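Local coordinates for UDP-glucose 6-dehydrogenase (Pyrobaculum islandicum, PDB 3VTF), which probably oxidises UDP-alpha-D-glucose to UDP-alpha-D-glucuronate in two steps at the expense of two NAD+, serving nucleotide-sugar biosynthesis, at residues A230-L235 with P286-A291; F234-I239 with L278-S283; K238-N243 with K307-V312. One frame throughout, in Å; residues are numbered along the deposited sequence.

Contact 1: residues A230-L235 with P286-A291; sequences ASNVFL and PKDTLA. With UPG (uridine-5'-diphosphate-glucose), chain B.
N232 bonds D288 beside the glucose O6' of the substrate, where helices 221-251 and 285-298 of the central domain pack with short-segment axes 9.2 Å apart and 113° between their directions. In the first shell, the amide nitrogen of N232 uses both of its N-H groups. The one on the OD1 side gives a nearly straight bond (167°) to the substrate, N232 ND2 to O6' of UPG, 2.9 Å. The other, on the CB side, reaches D288 OD2, also at 2.9 Å from N232 ND2, but is more bent (140°). OD2 receives it on its anti lone pair, and the amide and carboxylate planes are turned against each other. The two bonds together fix the rotation of the amide beside the hydroxymethyl oxygen, the group that the reaction oxidises.

The second shell fixes these groups in turn. N232 OD1 accepts from K228 NZ, itself a substrate ligand. On the other helix, K287 NZ forms a salt bridge with D288 OD1 (2.9 Å), on the syn side but tilted out of the carboxylate plane, and also bonds T107 O. One residue along each helix, V233 and T289 touch. The V233 branch anti to its carbonyl carbon packs CG2 on T289 CA and OG1, while T289 OG1 bonds F285 O one turn earlier; V233 CG2 lies 3.9 Å from T289 CA.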
# COMPACT_ATOMS: atom_id res chain seq x y z
N ALA A 230 9.89 -3.68 -6.28
CA ALA A 230 8.46 -3.48 -6.05
C ALA A 230 8.15 -3.58 -4.55
O ALA A 230 7.31 -2.80 -4.04
CB ALA A 230 7.62 -4.41 -6.88
N SER A 231 8.80 -4.51 -3.84
CA SER A 231 8.60 -4.61 -2.42
C SER A 231 9.14 -3.38 -1.68
O SER A 231 8.48 -2.85 -0.79
CB SER A 231 9.22 -5.89 -1.81
OG SER A 231 8.64 -7.01 -2.54
N ASN A 232 10.40 -3.01 -1.91
CA ASN A 232 10.98 -1.91 -1.13
C ASN A 232 10.31 -0.57 -1.45
O ASN A 232 10.06 0.27 -0.53
CB ASN A 232 12.52 -1.76 -1.43
CG ASN A 232 13.39 -2.61 -0.45
OD1 ASN A 232 12.90 -3.57 0.11
ND2 ASN A 232 14.68 -2.32 -0.34
N VAL A 233 10.02 -0.36 -2.74
CA VAL A 233 9.33 0.91 -3.10
C VAL A 233 7.88 0.94 -2.54
O VAL A 233 7.35 1.97 -2.15
CB VAL A 233 9.35 1.13 -4.61
CG1 VAL A 233 8.51 2.39 -4.98
CG2 VAL A 233 10.84 1.30 -4.99
N PHE A 234 7.22 -0.21 -2.54
CA PHE A 234 5.85 -0.22 -1.96
C PHE A 234 5.84 0.08 -0.46
O PHE A 234 4.98 0.86 0.01
CB PHE A 234 5.09 -1.53 -2.22
CG PHE A 234 3.67 -1.50 -1.73
CD1 PHE A 234 2.70 -0.77 -2.43
CD2 PHE A 234 3.35 -2.13 -0.54
CE1 PHE A 234 1.39 -0.70 -1.92
CE2 PHE A 234 2.05 -2.06 -0.02
CZ PHE A 234 1.10 -1.36 -0.70
N LEU A 235 6.83 -0.43 0.28
CA LEU A 235 6.95 -0.06 1.71
C LEU A 235 7.21 1.44 1.88
O LEU A 235 6.64 2.10 2.78
CB LEU A 235 8.02 -0.87 2.40
CG LEU A 235 7.65 -2.39 2.46
CD1 LEU A 235 8.87 -3.28 2.72
CD2 LEU A 235 6.57 -2.65 3.53
N PRO A 286 15.73 5.07 0.44
CA PRO A 286 15.90 6.31 -0.37
C PRO A 286 16.58 5.93 -1.69
O PRO A 286 16.06 6.29 -2.75
CB PRO A 286 16.81 7.21 0.48
CG PRO A 286 16.57 6.66 1.94
CD PRO A 286 16.48 5.15 1.69
N LYS A 287 17.66 5.16 -1.64
CA LYS A 287 18.45 4.97 -2.89
C LYS A 287 17.77 3.94 -3.80
O LYS A 287 17.83 4.05 -5.06
CB LYS A 287 19.91 4.68 -2.55
CG LYS A 287 20.26 3.34 -1.84
CD LYS A 287 20.49 2.17 -2.80
CE LYS A 287 21.00 0.93 -2.05
NZ LYS A 287 20.88 -0.24 -2.96
N ASP A 288 17.06 2.93 -3.21
CA ASP A 288 16.33 1.98 -4.13
C ASP A 288 15.19 2.65 -4.81
O ASP A 288 14.85 2.32 -5.91
CB ASP A 288 15.78 0.71 -3.39
CG ASP A 288 16.95 -0.16 -2.85
OD1 ASP A 288 18.04 -0.10 -3.43
OD2 ASP A 288 16.78 -0.94 -1.86
N THR A 289 14.51 3.55 -4.11
CA THR A 289 13.40 4.24 -4.73
C THR A 289 13.90 5.13 -5.90
O THR A 289 13.29 5.18 -6.96
CB THR A 289 12.59 5.13 -3.69
OG1 THR A 289 12.05 4.22 -2.68
CG2 THR A 289 11.38 5.82 -4.35
N LEU A 290 14.97 5.86 -5.63
CA LEU A 290 15.60 6.72 -6.65
C LEU A 290 16.10 5.81 -7.82
O LEU A 290 15.87 6.11 -8.95
CB LEU A 290 16.79 7.45 -6.01
CG LEU A 290 17.53 8.44 -6.99
CD1 LEU A 290 16.47 9.35 -7.59
CD2 LEU A 290 18.56 9.25 -6.16
N ALA A 291 16.77 4.70 -7.51
CA ALA A 291 17.20 3.76 -8.61
C ALA A 291 16.04 3.27 -9.43
O ALA A 291 16.12 3.09 -10.67
CB ALA A 291 18.07 2.57 -8.04
N1 UPG B . 10.00 3.87 8.82
C2 UPG B . 9.00 4.88 8.92
N3 UPG B . 7.74 4.52 9.17
C4 UPG B . 7.40 3.18 9.27
C5 UPG B . 8.37 2.13 9.15
C6 UPG B . 9.69 2.54 8.87
O2 UPG B . 9.28 6.12 8.80
O4 UPG B . 6.18 2.88 9.46
C1C UPG B . 11.36 4.37 8.51
C2C UPG B . 12.35 3.84 9.53
O2C UPG B . 12.49 4.71 10.65
C3C UPG B . 13.66 3.77 8.72
C4C UPG B . 13.20 3.45 7.29
O4C UPG B . 11.77 3.69 7.30
O3C UPG B . 14.23 5.11 8.64
C5C UPG B . 13.45 1.99 6.88
O5C UPG B . 13.08 1.15 7.98
PA UPG B . 13.27 -0.52 7.86
O1A UPG B . 12.35 -1.09 6.73
O2A UPG B . 13.29 -1.10 9.30
O3A UPG B . 14.85 -0.55 7.54
PB UPG B . 15.75 -1.48 6.54
O1B UPG B . 16.72 -2.26 7.39
O2B UPG B . 16.29 -0.30 5.69
O3B UPG B . 14.87 -2.59 5.80
C1' UPG B . 14.39 -2.37 4.43
C2' UPG B . 13.25 -3.34 4.21
C3' UPG B . 13.84 -4.76 4.13
C4' UPG B . 14.89 -4.77 3.00
C5' UPG B . 16.08 -3.82 3.43
C6' UPG B . 17.23 -3.64 2.42
O2' UPG B . 12.52 -3.15 5.48
O3' UPG B . 12.77 -5.64 3.83
O4' UPG B . 15.43 -6.11 2.93
O5' UPG B . 15.43 -2.51 3.46
O6' UPG B . 16.73 -3.81 1.07

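Contact 2: residues F234-I239 with L278-S283; sequences FLALKI and LGFGGS. With UPG (uridine-5'-diphosphate-glucose), chain B.
The F280 ring carries A236 CB over one face and I239 CG2 at its edge, in the ring plane. A236 CB sits 3.9 Å from the ring centroid and 23° off its normal, a CH-pi contact displaced toward the rim, and I239 CG2 comes to 4.0 Å from F280 CD2. With chi1 at 43°, F280 CG lies between the backbone N and the carbonyl carbon, which turns the ring onto helix 221-251 while F280 CB stays against the ribose, 3.2 Å from O4C of UPG.

The second flat group is the uracil. I239 extends CG1 and CD1 against one of its faces, I239 CD1 lying 3.6 Å from N1 of UPG, so this side chain fills the wedge between base and phenyl ring. With only a methyl group in place of I239, as in alanine, the uracil face would probably lose its CG1 and CD1 packing and the F280 edge the CG2 methyl.

The loop backbone grips the ribose as well: G281 N donates to O3C of UPG at 2.9 Å in an almost straight bond (176°). Separately, G279 O accepts from R427 NH2. G279 and G282 adopt backbone angles that demand glycine, as befits the glycine-rich loop of the UDP-glucose site that runs on to the predicted nucleophile C284.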
# COMPACT_ATOMS: atom_id res chain seq x y z
N PHE A 234 7.22 -0.21 -2.54
CA PHE A 234 5.85 -0.22 -1.96
C PHE A 234 5.84 0.08 -0.46
O PHE A 234 4.98 0.86 0.01
CB PHE A 234 5.09 -1.53 -2.22
CG PHE A 234 3.67 -1.50 -1.73
CD1 PHE A 234 2.70 -0.77 -2.43
CD2 PHE A 234 3.35 -2.13 -0.54
CE1 PHE A 234 1.39 -0.70 -1.92
CE2 PHE A 234 2.05 -2.06 -0.02
CZ PHE A 234 1.10 -1.36 -0.70
N LEU A 235 6.83 -0.43 0.28
CA LEU A 235 6.95 -0.06 1.71
C LEU A 235 7.21 1.44 1.88
O LEU A 235 6.64 2.10 2.78
CB LEU A 235 8.02 -0.87 2.40
CG LEU A 235 7.65 -2.39 2.46
CD1 LEU A 235 8.87 -3.28 2.72
CD2 LEU A 235 6.57 -2.65 3.53
N ALA A 236 8.13 1.97 1.07
CA ALA A 236 8.39 3.41 1.11
C ALA A 236 7.13 4.20 0.78
O ALA A 236 6.87 5.26 1.39
CB ALA A 236 9.56 3.74 0.12
N LEU A 237 6.32 3.67 -0.15
CA LEU A 237 5.08 4.29 -0.57
C LEU A 237 4.08 4.30 0.60
O LEU A 237 3.33 5.30 0.77
CB LEU A 237 4.47 3.53 -1.79
CG LEU A 237 3.08 3.79 -2.31
CD1 LEU A 237 2.74 3.14 -3.68
CD2 LEU A 237 2.13 3.10 -1.36
N LYS A 238 3.99 3.20 1.36
CA LYS A 238 3.08 3.24 2.54
C LYS A 238 3.48 4.31 3.46
O LYS A 238 2.57 4.95 4.03
CB LYS A 238 3.04 1.91 3.34
CG LYS A 238 2.71 0.73 2.41
CD LYS A 238 2.19 -0.62 3.06
CE LYS A 238 1.32 -0.46 4.32
NZ LYS A 238 0.79 -1.82 4.83
N ILE A 239 4.79 4.44 3.75
CA ILE A 239 5.27 5.47 4.67
C ILE A 239 4.90 6.90 4.13
O ILE A 239 4.39 7.76 4.88
CB ILE A 239 6.79 5.34 4.84
CG1 ILE A 239 7.12 3.98 5.52
CG2 ILE A 239 7.35 6.42 5.75
CD1 ILE A 239 8.60 3.65 5.52
N LEU A 278 9.04 11.60 10.22
CA LEU A 278 10.08 12.28 9.46
C LEU A 278 10.43 11.62 8.15
O LEU A 278 11.20 12.20 7.36
CB LEU A 278 11.36 12.38 10.28
CG LEU A 278 11.41 13.35 11.43
CD1 LEU A 278 12.88 13.32 11.91
CD2 LEU A 278 11.19 14.72 10.82
N GLY A 279 9.91 10.42 7.93
CA GLY A 279 10.12 9.68 6.65
C GLY A 279 11.12 8.57 6.78
O GLY A 279 11.60 8.28 7.91
N PHE A 280 11.54 7.98 5.65
CA PHE A 280 12.48 6.81 5.77
C PHE A 280 13.89 7.25 5.49
O PHE A 280 14.13 8.08 4.57
CB PHE A 280 12.02 5.67 4.81
CG PHE A 280 11.61 6.19 3.40
CD1 PHE A 280 12.57 6.32 2.39
CD2 PHE A 280 10.29 6.50 3.10
CE1 PHE A 280 12.27 6.78 1.14
CE2 PHE A 280 9.94 6.97 1.83
CZ PHE A 280 10.95 7.13 0.82
N GLY A 281 14.86 6.69 6.26
CA GLY A 281 16.25 6.88 5.95
C GLY A 281 16.89 5.48 5.76
O GLY A 281 16.20 4.51 5.34
N GLY A 282 18.17 5.37 6.08
CA GLY A 282 18.89 4.07 5.92
C GLY A 282 19.46 3.98 4.50
O GLY A 282 19.17 4.83 3.62
N SER A 283 20.26 2.96 4.27
CA SER A 283 20.96 2.81 3.00
C SER A 283 20.15 2.09 1.98
O SER A 283 20.70 1.84 0.91
CB SER A 283 22.31 2.08 3.14
OG SER A 283 22.08 0.79 3.69
N1 UPG B . 10.00 3.87 8.82
C2 UPG B . 9.00 4.88 8.92
N3 UPG B . 7.74 4.52 9.17
C4 UPG B . 7.40 3.18 9.27
C5 UPG B . 8.37 2.13 9.15
C6 UPG B . 9.69 2.54 8.87
O2 UPG B . 9.28 6.12 8.80
O4 UPG B . 6.18 2.88 9.46
C1C UPG B . 11.36 4.37 8.51
C2C UPG B . 12.35 3.84 9.53
O2C UPG B . 12.49 4.71 10.65
C3C UPG B . 13.66 3.77 8.72
C4C UPG B . 13.20 3.45 7.29
O4C UPG B . 11.77 3.69 7.30
O3C UPG B . 14.23 5.11 8.64
C5C UPG B . 13.45 1.99 6.88
O5C UPG B . 13.08 1.15 7.98
PA UPG B . 13.27 -0.52 7.86
O1A UPG B . 12.35 -1.09 6.73
O2A UPG B . 13.29 -1.10 9.30
O3A UPG B . 14.85 -0.55 7.54
PB UPG B . 15.75 -1.48 6.54
O1B UPG B . 16.72 -2.26 7.39
O2B UPG B . 16.29 -0.30 5.69
O3B UPG B . 14.87 -2.59 5.80
C1' UPG B . 14.39 -2.37 4.43
C2' UPG B . 13.25 -3.34 4.21
C3' UPG B . 13.84 -4.76 4.13
C4' UPG B . 14.89 -4.77 3.00
C5' UPG B . 16.08 -3.82 3.43
C6' UPG B . 17.23 -3.64 2.42
O2' UPG B . 12.52 -3.15 5.48
O3' UPG B . 12.77 -5.64 3.83
O4' UPG B . 15.43 -6.11 2.93
O5' UPG B . 15.43 -2.51 3.46
O6' UPG B . 16.73 -3.81 1.07

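Contact 3: residues K238-N243 with K307-V312; sequences KISFAN and KAVLRV. With UPG (uridine-5'-diphosphate-glucose), chain B.
S240 hydrogen-bonds across to the backbone of V309, the hydrogen bond between segments 238-243 and 307-312. S240 OG donates to V309 O at 2.8 Å, approaching at a C=O...donor angle of 127° and tilted somewhat from the carbonyl plane. The chi1 of -75° sets OG beside the backbone N and anti to its own carbonyl carbon, from where it also makes a weak bond to A236 O, one turn back on the same helix. The hydroxyl thus finds its main partner on the opposite helix, which satisfies a polar group that is buried.

The close helix-helix approach gives this bond its setting. Segments 238-243 and 307-312, on helices 221-251 and 304-328 of the central domain, have axes 8.9 Å apart with 58° between their directions, and the CA atoms of S240 and V309 are 5.5 Å apart. Helix 221-251 also packs against the second subunit, where F241 meets L237 of that chain and S240 meets I305 of that chain, so the pair lies beside the dimer interface.

Van der Waals contacts fill in around the hydroxyl. V309 CG1 lies 3.6 Å from S240 OG. One turn on, V312 has CG1 anti to its backbone N, and this methyl rests against the first helix at two points: 3.7 Å from N243 CB and 3.5 Å from S240 O. The N243 amide has its polar partner in the loop that holds G275, which binds the substrate: N243 OD1 accepts from G277 N.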
# COMPACT_ATOMS: atom_id res chain seq x y z
N LYS A 238 3.99 3.20 1.36
CA LYS A 238 3.08 3.24 2.54
C LYS A 238 3.48 4.31 3.46
O LYS A 238 2.57 4.95 4.03
CB LYS A 238 3.04 1.91 3.34
CG LYS A 238 2.71 0.73 2.41
CD LYS A 238 2.19 -0.62 3.06
CE LYS A 238 1.32 -0.46 4.32
NZ LYS A 238 0.79 -1.82 4.83
N ILE A 239 4.79 4.44 3.75
CA ILE A 239 5.27 5.47 4.67
C ILE A 239 4.90 6.90 4.13
O ILE A 239 4.39 7.76 4.88
CB ILE A 239 6.79 5.34 4.84
CG1 ILE A 239 7.12 3.98 5.52
CG2 ILE A 239 7.35 6.42 5.75
CD1 ILE A 239 8.60 3.65 5.52
N SER A 240 5.18 7.14 2.86
CA SER A 240 4.92 8.47 2.27
C SER A 240 3.43 8.76 2.15
O SER A 240 2.99 9.93 2.30
CB SER A 240 5.60 8.55 0.86
OG SER A 240 6.96 8.70 1.07
N PHE A 241 2.65 7.73 1.84
CA PHE A 241 1.22 7.88 1.87
C PHE A 241 0.75 8.28 3.29
O PHE A 241 -0.13 9.16 3.44
CB PHE A 241 0.48 6.69 1.36
CG PHE A 241 -0.99 6.88 1.31
CD1 PHE A 241 -1.55 7.74 0.37
CD2 PHE A 241 -1.81 6.27 2.21
CE1 PHE A 241 -2.93 7.94 0.26
CE2 PHE A 241 -3.19 6.42 2.14
CZ PHE A 241 -3.79 7.25 1.16
N ALA A 242 1.25 7.59 4.32
CA ALA A 242 0.86 7.94 5.73
C ALA A 242 1.25 9.41 6.02
O ALA A 242 0.53 10.12 6.73
CB ALA A 242 1.52 7.00 6.74
N ASN A 243 2.37 9.86 5.40
CA ASN A 243 2.82 11.24 5.63
C ASN A 243 1.96 12.21 4.88
O ASN A 243 1.59 13.24 5.41
CB ASN A 243 4.30 11.37 5.28
CG ASN A 243 5.15 10.81 6.39
OD1 ASN A 243 4.74 10.91 7.59
ND2 ASN A 243 6.35 10.35 6.07
N LYS A 307 8.05 8.78 -7.97
CA LYS A 307 8.60 10.17 -7.74
C LYS A 307 7.83 10.89 -6.60
O LYS A 307 8.43 11.55 -5.78
CB LYS A 307 8.47 11.00 -9.05
CG LYS A 307 9.54 10.49 -10.12
CD LYS A 307 9.72 11.52 -11.28
CE LYS A 307 8.39 11.88 -11.88
NZ LYS A 307 8.45 12.71 -13.14
N ALA A 308 6.53 10.72 -6.55
CA ALA A 308 5.73 11.37 -5.47
C ALA A 308 6.14 10.87 -4.14
O ALA A 308 6.29 11.68 -3.14
CB ALA A 308 4.21 11.27 -5.72
N VAL A 309 6.46 9.55 -4.09
CA VAL A 309 6.92 8.95 -2.84
C VAL A 309 8.11 9.66 -2.32
O VAL A 309 8.24 9.94 -1.09
CB VAL A 309 7.25 7.42 -3.08
CG1 VAL A 309 7.92 6.87 -1.86
CG2 VAL A 309 5.94 6.73 -3.37
N LEU A 310 9.08 9.89 -3.21
CA LEU A 310 10.31 10.57 -2.80
C LEU A 310 10.10 12.08 -2.53
O LEU A 310 10.74 12.63 -1.64
CB LEU A 310 11.42 10.44 -3.89
CG LEU A 310 12.45 9.33 -3.76
CD1 LEU A 310 13.64 9.53 -4.74
CD2 LEU A 310 12.97 9.16 -2.31
N ARG A 311 9.23 12.73 -3.31
CA ARG A 311 8.94 14.16 -3.02
C ARG A 311 8.44 14.34 -1.56
O ARG A 311 8.87 15.26 -0.82
CB ARG A 311 7.90 14.62 -3.99
CG ARG A 311 7.32 15.99 -3.74
CD ARG A 311 6.18 16.37 -4.72
NE ARG A 311 5.45 17.51 -4.18
CZ ARG A 311 5.69 18.76 -4.57
NH1 ARG A 311 6.62 18.94 -5.50
NH2 ARG A 311 5.04 19.82 -4.06
N VAL A 312 7.48 13.51 -1.15
CA VAL A 312 6.97 13.60 0.25
C VAL A 312 8.09 13.33 1.21
O VAL A 312 8.28 14.05 2.16
CB VAL A 312 5.81 12.60 0.41
CG1 VAL A 312 5.43 12.43 1.91
CG2 VAL A 312 4.65 13.10 -0.41
N1 UPG B . 10.00 3.87 8.82
C2 UPG B . 9.00 4.88 8.92
N3 UPG B . 7.74 4.52 9.17
C4 UPG B . 7.40 3.18 9.27
C5 UPG B . 8.37 2.13 9.15
C6 UPG B . 9.69 2.54 8.87
O2 UPG B . 9.28 6.12 8.80
O4 UPG B . 6.18 2.88 9.46
C1C UPG B . 11.36 4.37 8.51
C2C UPG B . 12.35 3.84 9.53
O2C UPG B . 12.49 4.71 10.65
C3C UPG B . 13.66 3.77 8.72
C4C UPG B . 13.20 3.45 7.29
O4C UPG B . 11.77 3.69 7.30
O3C UPG B . 14.23 5.11 8.64
C5C UPG B . 13.45 1.99 6.88
O5C UPG B . 13.08 1.15 7.98
PA UPG B . 13.27 -0.52 7.86
O1A UPG B . 12.35 -1.09 6.73
O2A UPG B . 13.29 -1.10 9.30
O3A UPG B . 14.85 -0.55 7.54
PB UPG B . 15.75 -1.48 6.54
O1B UPG B . 16.72 -2.26 7.39
O2B UPG B . 16.29 -0.30 5.69
O3B UPG B . 14.87 -2.59 5.80
C1' UPG B . 14.39 -2.37 4.43
C2' UPG B . 13.25 -3.34 4.21
C3' UPG B . 13.84 -4.76 4.13
C4' UPG B . 14.89 -4.77 3.00
C5' UPG B . 16.08 -3.82 3.43
C6' UPG B . 17.23 -3.64 2.42
O2' UPG B . 12.52 -3.15 5.48
O3' UPG B . 12.77 -5.64 3.83
O4' UPG B . 15.43 -6.11 2.93
O5' UPG B . 15.43 -2.51 3.46
O6' UPG B . 16.73 -3.81 1.07

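All three contacts belong to the helical central domain and share helix 221-251, their first segments overlapping in turn along it, two residues at each join. Contact 2 lies between the others, 8 Å from each centre to centre, with contacts 1 and 3 about 11 Å apart. The partners come in the chain order 278-283, 286-291, 307-312: a loop, then helix 285-298, then helix 304-328. They also touch each other: F280 CE2 lies 3.5 Å from S240 OG, and T289 CG2 is 3.7 Å from L310 CG. One helix therefore meets the glucose end of the substrate in contact 1 and its uridine end in contact 2, while also facing the second subunit.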